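PDB 7CLU: methyltransferase domain-containing protein from Serratia marcescens, which acts as a SAM-dependent O-methyltransferase in the prodigiosin synthetic pathway, recognising its substrate by induced fit. Local coordinates for residues A187-P201 with G215-V227. Sequence-based numbering, arbitrary orientation.
Sequences ADAYPGIALAICELP and GYGERIDVVEGDV
Ala-187, near the end of helix 181-189, sets its CB between the ring edge of Tyr-216 and the bent chain of Arg-219, 3.9 Å from Arg-219 NE. One residue on, the carboxylate of Asp-188 meets the same tyrosine at its hydroxyl: OD1 lies in the plane of the ring, whose own plane is turned 62° from that of the carboxylate. A water joins Asp-188 OD2 to Tyr-216 OH as well, and OD2 is also hydrogen-bonded to a glycerol, probably from the crystallisation liquor. The turn from Tyr-190 to Ile-193 then receives the arginine end-on. Both NH1 and NH2 of Arg-219 converge on Ile-193 O, at 3.0 and 2.8 Å, while NH2 adds a weak bond to Tyr-190 O; both oxygens lie in the guanidinium plane, and a water held by Ala-187 O accepts from NE, which limits rotation of the flat group. Leu-195 CD1 rests over one of its faces, 3.6 Å from NH1. From here strand 194-199 pairs in parallel with the edge strand 221-224, the two joined by helix 201-214 in a beta-alpha-beta crossover of the Rossmann-like methyltransferase fold. Leu-195 O accepts from Asp-221 N, Ile-197 bonds to Asp-221 O and Val-223 N, and Glu-199 to Val-223 O and Gly-225 N. Ile-197 also lays CD1 against Ile-220 CG2 (3.9 Å), on the face packed by helices 201-214 and 181-189. On the other face, Cys-198 turns SG anti to its own nitrogen (chi1 -176°), bringing the sulfur 3.7 Å from Gly-225 CA. At the strands' C-terminal ends Glu-199, and further on Asp-226 and Val-227, belong to the S-adenosyl-L-homocysteine site, empty in this chain. Leu-200 CD2 approaches Asp-226 OD2 at 3.6 Å, while OD1 bonds to Ile-228 N and Ser-229 N; Pro-201 CB packs beside the Glu-224 carboxylate.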
ATOM      1  N   ALA A 187      -5.744 -35.250 -13.963  1.00 23.59           N
ATOM      2  CA  ALA A 187      -5.886 -36.072 -15.168  1.00 23.24           C
ATOM      3  C   ALA A 187      -4.555 -36.302 -15.864  1.00 30.55           C
ATOM      4  O   ALA A 187      -4.318 -37.381 -16.429  1.00 29.68           O
ATOM      5  CB  ALA A 187      -6.843 -35.416 -16.166  1.00 25.08           C
ATOM      6  N   ASP A 188      -3.698 -35.278 -15.887  1.00 25.62           N
ATOM      7  CA  ASP A 188      -2.433 -35.399 -16.603  1.00 28.09           C
ATOM      8  C   ASP A 188      -1.490 -36.396 -15.935  1.00 29.39           C
ATOM      9  O   ASP A 188      -0.611 -36.952 -16.609  1.00 32.76           O
ATOM     10  CB  ASP A 188      -1.749 -34.035 -16.714  1.00 27.86           C
ATOM     11  CG  ASP A 188      -2.572 -33.013 -17.502  1.00 27.05           C
ATOM     12  OD1 ASP A 188      -3.421 -33.389 -18.337  1.00 24.81           O
ATOM     13  OD2 ASP A 188      -2.340 -31.816 -17.285  1.00 31.55           O
ATOM     14  N   ALA A 189      -1.663 -36.638 -14.632  1.00 27.68           N
ATOM     15  CA  ALA A 189      -0.778 -37.487 -13.847  1.00 34.26           C
ATOM     16  C   ALA A 189      -1.436 -38.773 -13.359  1.00 35.68           C
ATOM     17  O   ALA A 189      -0.724 -39.675 -12.904  1.00 29.05           O
ATOM     18  CB  ALA A 189      -0.244 -36.702 -12.636  1.00 31.69           C
ATOM     19  N   TYR A 190      -2.763 -38.882 -13.447  1.00 29.66           N
ATOM     20  CA  TYR A 190      -3.504 -40.016 -12.893  1.00 32.22           C
ATOM     21  C   TYR A 190      -4.572 -40.445 -13.886  1.00 33.80           C
ATOM     22  O   TYR A 190      -5.708 -39.956 -13.845  1.00 34.69           O
ATOM     23  CB  TYR A 190      -4.139 -39.657 -11.552  1.00 31.64           C
ATOM     24  CG  TYR A 190      -3.154 -39.355 -10.436  1.00 35.73           C
ATOM     25  CD1 TYR A 190      -2.691 -40.361  -9.589  1.00 36.47           C
ATOM     26  CD2 TYR A 190      -2.706 -38.060 -10.218  1.00 32.54           C
ATOM     27  CE1 TYR A 190      -1.804 -40.080  -8.556  1.00 37.17           C
ATOM     28  CE2 TYR A 190      -1.824 -37.768  -9.194  1.00 33.93           C
ATOM     29  CZ  TYR A 190      -1.379 -38.776  -8.363  1.00 37.13           C
ATOM     30  OH  TYR A 190      -0.504 -38.470  -7.345  1.00 39.83           O
ATOM     31  N   PRO A 191      -4.251 -41.388 -14.780  1.00 36.44           N
ATOM     32  CA  PRO A 191      -5.139 -41.643 -15.929  1.00 33.71           C
ATOM     33  C   PRO A 191      -6.413 -42.396 -15.592  1.00 32.04           C
ATOM     34  O   PRO A 191      -7.335 -42.401 -16.413  1.00 38.47           O
ATOM     35  CB  PRO A 191      -4.254 -42.466 -16.874  1.00 34.90           C
ATOM     36  CG  PRO A 191      -3.281 -43.148 -15.969  1.00 29.07           C
ATOM     37  CD  PRO A 191      -3.017 -42.196 -14.837  1.00 33.75           C
ATOM     38  N   GLY A 192      -6.501 -43.048 -14.446  1.00 29.27           N
ATOM     39  CA  GLY A 192      -7.646 -43.890 -14.183  1.00 34.32           C
ATOM     40  C   GLY A 192      -8.701 -43.338 -13.251  1.00 35.98           C
ATOM     41  O   GLY A 192      -9.713 -44.010 -13.026  1.00 34.97           O
ATOM     42  N   ILE A 193      -8.514 -42.137 -12.699  1.00 32.59           N
ATOM     43  CA  ILE A 193      -9.436 -41.613 -11.699  1.00 32.67           C
ATOM     44  C   ILE A 193     -10.527 -40.801 -12.389  1.00 33.99           C
ATOM     45  O   ILE A 193     -10.253 -40.035 -13.321  1.00 31.41           O
ATOM     46  CB  ILE A 193      -8.688 -40.782 -10.636  1.00 30.04           C
ATOM     47  CG1 ILE A 193      -9.664 -40.315  -9.548  1.00 25.27           C
ATOM     48  CG2 ILE A 193      -7.951 -39.595 -11.277  1.00 30.76           C
ATOM     49  CD1 ILE A 193      -9.056 -39.394  -8.514  1.00 27.10           C
ATOM     50  N   ALA A 194     -11.776 -40.996 -11.956  1.00 28.32           N
ATOM     51  CA  ALA A 194     -12.879 -40.216 -12.495  1.00 29.72           C
ATOM     52  C   ALA A 194     -12.842 -38.795 -11.928  1.00 26.07           C
ATOM     53  O   ALA A 194     -12.406 -38.560 -10.797  1.00 24.67           O
ATOM     54  CB  ALA A 194     -14.215 -40.887 -12.171  1.00 25.84           C
ATOM     55  N   LEU A 195     -13.293 -37.838 -12.729  1.00 26.55           N
ATOM     56  CA  LEU A 195     -13.053 -36.438 -12.413  1.00 24.41           C
ATOM     57  C   LEU A 195     -14.270 -35.588 -12.742  1.00 27.73           C
ATOM     58  O   LEU A 195     -14.909 -35.768 -13.783  1.00 26.14           O
ATOM     59  CB  LEU A 195     -11.837 -35.894 -13.177  1.00 26.75           C
ATOM     60  CG  LEU A 195     -10.463 -36.466 -12.823  1.00 24.54           C
ATOM     61  CD1 LEU A 195      -9.420 -35.929 -13.803  1.00 27.82           C
ATOM     62  CD2 LEU A 195     -10.090 -36.095 -11.395  1.00 23.68           C
ATOM     63  N   ALA A 196     -14.536 -34.617 -11.877  1.00 24.99           N
ATOM     64  CA  ALA A 196     -15.712 -33.777 -12.027  1.00 28.96           C
ATOM     65  C   ALA A 196     -15.472 -32.442 -11.341  1.00 24.11           C
ATOM     66  O   ALA A 196     -14.675 -32.332 -10.408  1.00 25.19           O
ATOM     67  CB  ALA A 196     -16.966 -34.445 -11.448  1.00 25.05           C
ATOM     68  N   ILE A 197     -16.183 -31.428 -11.808  1.00 28.02           N
ATOM     69  CA  ILE A 197     -16.247 -30.153 -11.120  1.00 26.69           C
ATOM     70  C   ILE A 197     -17.713 -29.829 -10.871  1.00 25.54           C
ATOM     71  O   ILE A 197     -18.545 -30.004 -11.766  1.00 28.66           O
ATOM     72  CB  ILE A 197     -15.574 -29.041 -11.937  1.00 27.61           C
ATOM     73  CG1 ILE A 197     -14.083 -29.363 -12.141  1.00 29.06           C
ATOM     74  CG2 ILE A 197     -15.781 -27.699 -11.253  1.00 30.92           C
ATOM     75  CD1 ILE A 197     -13.466 -28.608 -13.272  1.00 29.07           C
ATOM     76  N   CYS A 198     -18.024 -29.354  -9.672  1.00 27.40           N
ATOM     77  CA  CYS A 198     -19.366 -28.876  -9.336  1.00 27.45           C
ATOM     78  C   CYS A 198     -19.399 -27.349  -9.407  1.00 25.59           C
ATOM     79  O   CYS A 198     -18.645 -26.685  -8.692  1.00 30.24           O
ATOM     80  CB  CYS A 198     -19.779 -29.344  -7.947  1.00 27.53           C
ATOM     81  SG  CYS A 198     -21.483 -28.878  -7.548  0.93 30.86           S
ATOM     82  N   GLU A 199     -20.255 -26.802 -10.282  1.00 27.57           N
ATOM     83  CA  GLU A 199     -20.370 -25.357 -10.466  1.00 29.75           C
ATOM     84  C   GLU A 199     -21.813 -24.922 -10.263  1.00 32.13           C
ATOM     85  O   GLU A 199     -22.740 -25.703 -10.487  1.00 31.21           O
ATOM     86  CB  GLU A 199     -19.931 -24.903 -11.865  1.00 36.20           C
ATOM     87  CG  GLU A 199     -18.430 -24.919 -12.097  1.00 39.56           C
ATOM     88  CD  GLU A 199     -17.678 -24.082 -11.086  1.00 39.97           C
ATOM     89  OE1 GLU A 199     -18.013 -22.886 -10.939  1.00 46.39           O
ATOM     90  OE2 GLU A 199     -16.759 -24.623 -10.438  1.00 40.98           O
ATOM     91  N   LEU A 200     -21.986 -23.665  -9.859  1.00 32.41           N
ATOM     92  CA  LEU A 200     -23.306 -23.054  -9.860  1.00 39.28           C
ATOM     93  C   LEU A 200     -23.920 -23.173 -11.251  1.00 38.64           C
ATOM     94  O   LEU A 200     -23.202 -23.056 -12.251  1.00 34.67           O
ATOM     95  CB  LEU A 200     -23.223 -21.576  -9.461  1.00 35.78           C
ATOM     96  CG  LEU A 200     -22.956 -21.205  -8.005  1.00 33.24           C
ATOM     97  CD1 LEU A 200     -22.893 -19.687  -7.873  1.00 36.87           C
ATOM     98  CD2 LEU A 200     -24.018 -21.787  -7.088  1.00 33.51           C
ATOM     99  N   PRO A 201     -25.228 -23.406 -11.356  1.00 41.26           N
ATOM    100  CA  PRO A 201     -25.856 -23.521 -12.685  1.00 42.49           C
ATOM    101  C   PRO A 201     -25.545 -22.370 -13.633  1.00 42.05           C
ATOM    102  O   PRO A 201     -25.547 -22.574 -14.852  1.00 44.86           O
ATOM    103  CB  PRO A 201     -27.357 -23.594 -12.359  1.00 42.58           C
ATOM    104  CG  PRO A 201     -27.460 -23.605 -10.846  1.00 41.35           C
ATOM    105  CD  PRO A 201     -26.118 -23.869 -10.282  1.00 37.54           C
ATOM    106  N   GLY A 215      -9.533 -29.531 -24.478  1.00 27.71           N
ATOM    107  CA  GLY A 215      -9.511 -30.943 -24.806  1.00 29.38           C
ATOM    108  C   GLY A 215      -9.901 -31.872 -23.676  1.00 32.20           C
ATOM    109  O   GLY A 215      -9.673 -33.080 -23.791  1.00 28.06           O
ATOM    110  N   TYR A 216     -10.491 -31.349 -22.594  1.00 26.13           N
ATOM    111  CA  TYR A 216     -10.780 -32.112 -21.388  1.00 24.78           C
ATOM    112  C   TYR A 216     -12.281 -32.280 -21.164  1.00 29.65           C
ATOM    113  O   TYR A 216     -12.695 -32.683 -20.072  1.00 28.14           O
ATOM    114  CB  TYR A 216     -10.138 -31.440 -20.162  1.00 25.31           C
ATOM    115  CG  TYR A 216      -8.635 -31.600 -20.075  1.00 28.67           C
ATOM    116  CD1 TYR A 216      -7.796 -30.859 -20.893  1.00 30.78           C
ATOM    117  CD2 TYR A 216      -8.057 -32.509 -19.190  1.00 24.85           C
ATOM    118  CE1 TYR A 216      -6.421 -31.003 -20.835  1.00 29.40           C
ATOM    119  CE2 TYR A 216      -6.681 -32.668 -19.129  1.00 27.83           C
ATOM    120  CZ  TYR A 216      -5.870 -31.905 -19.951  1.00 27.12           C
ATOM    121  OH  TYR A 216      -4.498 -32.045 -19.908  1.00 30.85           O
ATOM    122  N   GLY A 217     -13.101 -31.977 -22.172  1.00 30.79           N
ATOM    123  CA  GLY A 217     -14.547 -31.996 -21.990  1.00 33.77           C
ATOM    124  C   GLY A 217     -15.119 -33.379 -21.737  1.00 33.65           C
ATOM    125  O   GLY A 217     -16.175 -33.516 -21.106  1.00 33.44           O
ATOM    126  N   GLU A 218     -14.459 -34.423 -22.239  1.00 31.29           N
ATOM    127  CA  GLU A 218     -14.900 -35.775 -21.917  1.00 34.18           C
ATOM    128  C   GLU A 218     -14.210 -36.335 -20.687  1.00 34.17           C
ATOM    129  O   GLU A 218     -14.761 -37.225 -20.028  1.00 36.16           O
ATOM    130  CB  GLU A 218     -14.664 -36.711 -23.098  1.00 39.47           C
ATOM    131  CG  GLU A 218     -15.501 -36.374 -24.309  1.00 40.61           C
ATOM    132  CD  GLU A 218     -15.491 -37.490 -25.332  1.00 51.44           C
ATOM    133  OE1 GLU A 218     -16.436 -37.542 -26.149  1.00 59.83           O
ATOM    134  OE2 GLU A 218     -14.542 -38.313 -25.315  1.00 53.52           O
ATOM    135  N   ARG A 219     -13.028 -35.825 -20.356  1.00 25.62           N
ATOM    136  CA  ARG A 219     -12.264 -36.332 -19.224  1.00 28.90           C
ATOM    137  C   ARG A 219     -12.802 -35.832 -17.884  1.00 30.80           C
ATOM    138  O   ARG A 219     -12.686 -36.534 -16.870  1.00 29.93           O
ATOM    139  CB  ARG A 219     -10.795 -35.925 -19.389  1.00 27.88           C
ATOM    140  CG  ARG A 219      -9.859 -36.477 -18.333  1.00 29.71           C
ATOM    141  CD  ARG A 219      -9.581 -37.962 -18.542  1.00 31.07           C
ATOM    142  NE  ARG A 219      -8.751 -38.504 -17.466  1.00 32.59           N
ATOM    143  CZ  ARG A 219      -9.212 -38.818 -16.259  1.00 31.62           C
ATOM    144  NH1 ARG A 219     -10.501 -38.646 -15.972  1.00 29.31           N
ATOM    145  NH2 ARG A 219      -8.388 -39.300 -15.333  1.00 28.36           N
ATOM    146  N   ILE A 220     -13.374 -34.628 -17.856  1.00 27.98           N
ATOM    147  CA  ILE A 220     -13.776 -33.957 -16.621  1.00 26.63           C
ATOM    148  C   ILE A 220     -15.230 -33.514 -16.764  1.00 28.21           C
ATOM    149  O   ILE A 220     -15.545 -32.667 -17.609  1.00 27.56           O
ATOM    150  CB  ILE A 220     -12.866 -32.753 -16.309  1.00 29.46           C
ATOM    151  CG1 ILE A 220     -11.396 -33.198 -16.197  1.00 26.37           C
ATOM    152  CG2 ILE A 220     -13.318 -32.030 -15.039  1.00 25.79           C
ATOM    153  CD1 ILE A 220     -10.435 -32.021 -16.157  1.00 28.25           C
ATOM    154  N   ASP A 221     -16.113 -34.086 -15.952  1.00 25.57           N
ATOM    155  CA  ASP A 221     -17.517 -33.699 -16.010  1.00 27.37           C
ATOM    156  C   ASP A 221     -17.763 -32.416 -15.225  1.00 29.96           C
ATOM    157  O   ASP A 221     -17.100 -32.130 -14.224  1.00 26.30           O
ATOM    158  CB  ASP A 221     -18.414 -34.804 -15.453  1.00 28.59           C
ATOM    159  CG  ASP A 221     -18.401 -36.057 -16.307  1.00 36.41           C
ATOM    160  OD1 ASP A 221     -18.398 -35.942 -17.550  1.00 36.34           O
ATOM    161  OD2 ASP A 221     -18.395 -37.161 -15.725  1.00 44.84           O
ATOM    162  N   VAL A 222     -18.739 -31.644 -15.686  1.00 31.34           N
ATOM    163  CA  VAL A 222     -19.237 -30.490 -14.953  1.00 32.65           C
ATOM    164  C   VAL A 222     -20.636 -30.838 -14.481  1.00 33.30           C
ATOM    165  O   VAL A 222     -21.518 -31.125 -15.299  1.00 31.92           O
ATOM    166  CB  VAL A 222     -19.242 -29.217 -15.809  1.00 32.24           C
ATOM    167  CG1 VAL A 222     -19.581 -28.005 -14.950  1.00 36.07           C
ATOM    168  CG2 VAL A 222     -17.888 -29.037 -16.470  1.00 36.27           C
ATOM    169  N   VAL A 223     -20.828 -30.855 -13.169  1.00 29.53           N
ATOM    170  CA  VAL A 223     -22.151 -31.036 -12.598  1.00 27.49           C
ATOM    171  C   VAL A 223     -22.571 -29.739 -11.926  1.00 31.42           C
ATOM    172  O   VAL A 223     -21.750 -28.901 -11.547  1.00 28.64           O
ATOM    173  CB  VAL A 223     -22.204 -32.200 -11.604  1.00 30.57           C
ATOM    174  CG1 VAL A 223     -21.825 -33.512 -12.312  1.00 34.79           C
ATOM    175  CG2 VAL A 223     -21.320 -31.906 -10.408  1.00 27.71           C
ATOM    176  N   GLU A 224     -23.873 -29.584 -11.761  1.00 33.88           N
ATOM    177  CA  GLU A 224     -24.404 -28.347 -11.225  1.00 33.49           C
ATOM    178  C   GLU A 224     -24.853 -28.550  -9.789  1.00 32.44           C
ATOM    179  O   GLU A 224     -25.303 -29.632  -9.398  1.00 30.93           O
ATOM    180  CB  GLU A 224     -25.534 -27.834 -12.114  1.00 38.00           C
ATOM    181  CG  GLU A 224     -25.030 -27.547 -13.525  1.00 41.42           C
ATOM    182  CD  GLU A 224     -26.124 -27.178 -14.498  1.00 48.71           C
ATOM    183  OE1 GLU A 224     -26.072 -27.646 -15.657  1.00 53.90           O
ATOM    184  OE2 GLU A 224     -27.027 -26.412 -14.106  1.00 52.38           O
ATOM    185  N   GLY A 225     -24.678 -27.508  -8.992  1.00 34.50           N
ATOM    186  CA  GLY A 225     -24.969 -27.602  -7.579  1.00 35.75           C
ATOM    187  C   GLY A 225     -24.680 -26.289  -6.888  1.00 33.95           C
ATOM    188  O   GLY A 225     -24.281 -25.298  -7.513  1.00 35.82           O
ATOM    189  N   ASP A 226     -24.854 -26.315  -5.568  1.00 31.20           N
ATOM    190  CA  ASP A 226     -24.809 -25.112  -4.741  1.00 33.12           C
ATOM    191  C   ASP A 226     -24.374 -25.536  -3.346  1.00 32.05           C
ATOM    192  O   ASP A 226     -25.128 -26.224  -2.651  1.00 32.29           O
ATOM    193  CB  ASP A 226     -26.184 -24.436  -4.706  1.00 35.26           C
ATOM    194  CG  ASP A 226     -26.132 -22.978  -4.253  1.00 36.96           C
ATOM    195  OD1 ASP A 226     -25.448 -22.652  -3.246  1.00 33.95           O
ATOM    196  OD2 ASP A 226     -26.813 -22.159  -4.910  1.00 38.10           O
ATOM    197  N   VAL A 227     -23.180 -25.112  -2.925  1.00 26.19           N
ATOM    198  CA  VAL A 227     -22.740 -25.431  -1.570  1.00 29.34           C
ATOM    199  C   VAL A 227     -23.565 -24.705  -0.521  1.00 30.77           C
ATOM    200  O   VAL A 227     -23.653 -25.165   0.621  1.00 32.47           O
ATOM    201  CB  VAL A 227     -21.247 -25.112  -1.368  1.00 32.50           C
ATOM    202  CG1 VAL A 227     -20.409 -26.203  -1.933  1.00 30.47           C
ATOM    203  CG2 VAL A 227     -20.901 -23.751  -1.954  1.00 35.73           C
TER
HETATM  204  O   HOH W   1      -6.014 -38.885 -17.551  1.00 34.88           O
HETATM  205  O   HOH W   2      -3.478 -29.794 -18.323  1.00 33.27           O
HETATM  206  O   HOH W   3     -13.695 -38.624 -15.453  1.00 30.78           O
HETATM  207  O   HOH W   4     -16.573 -37.602 -13.698  1.00 38.57           O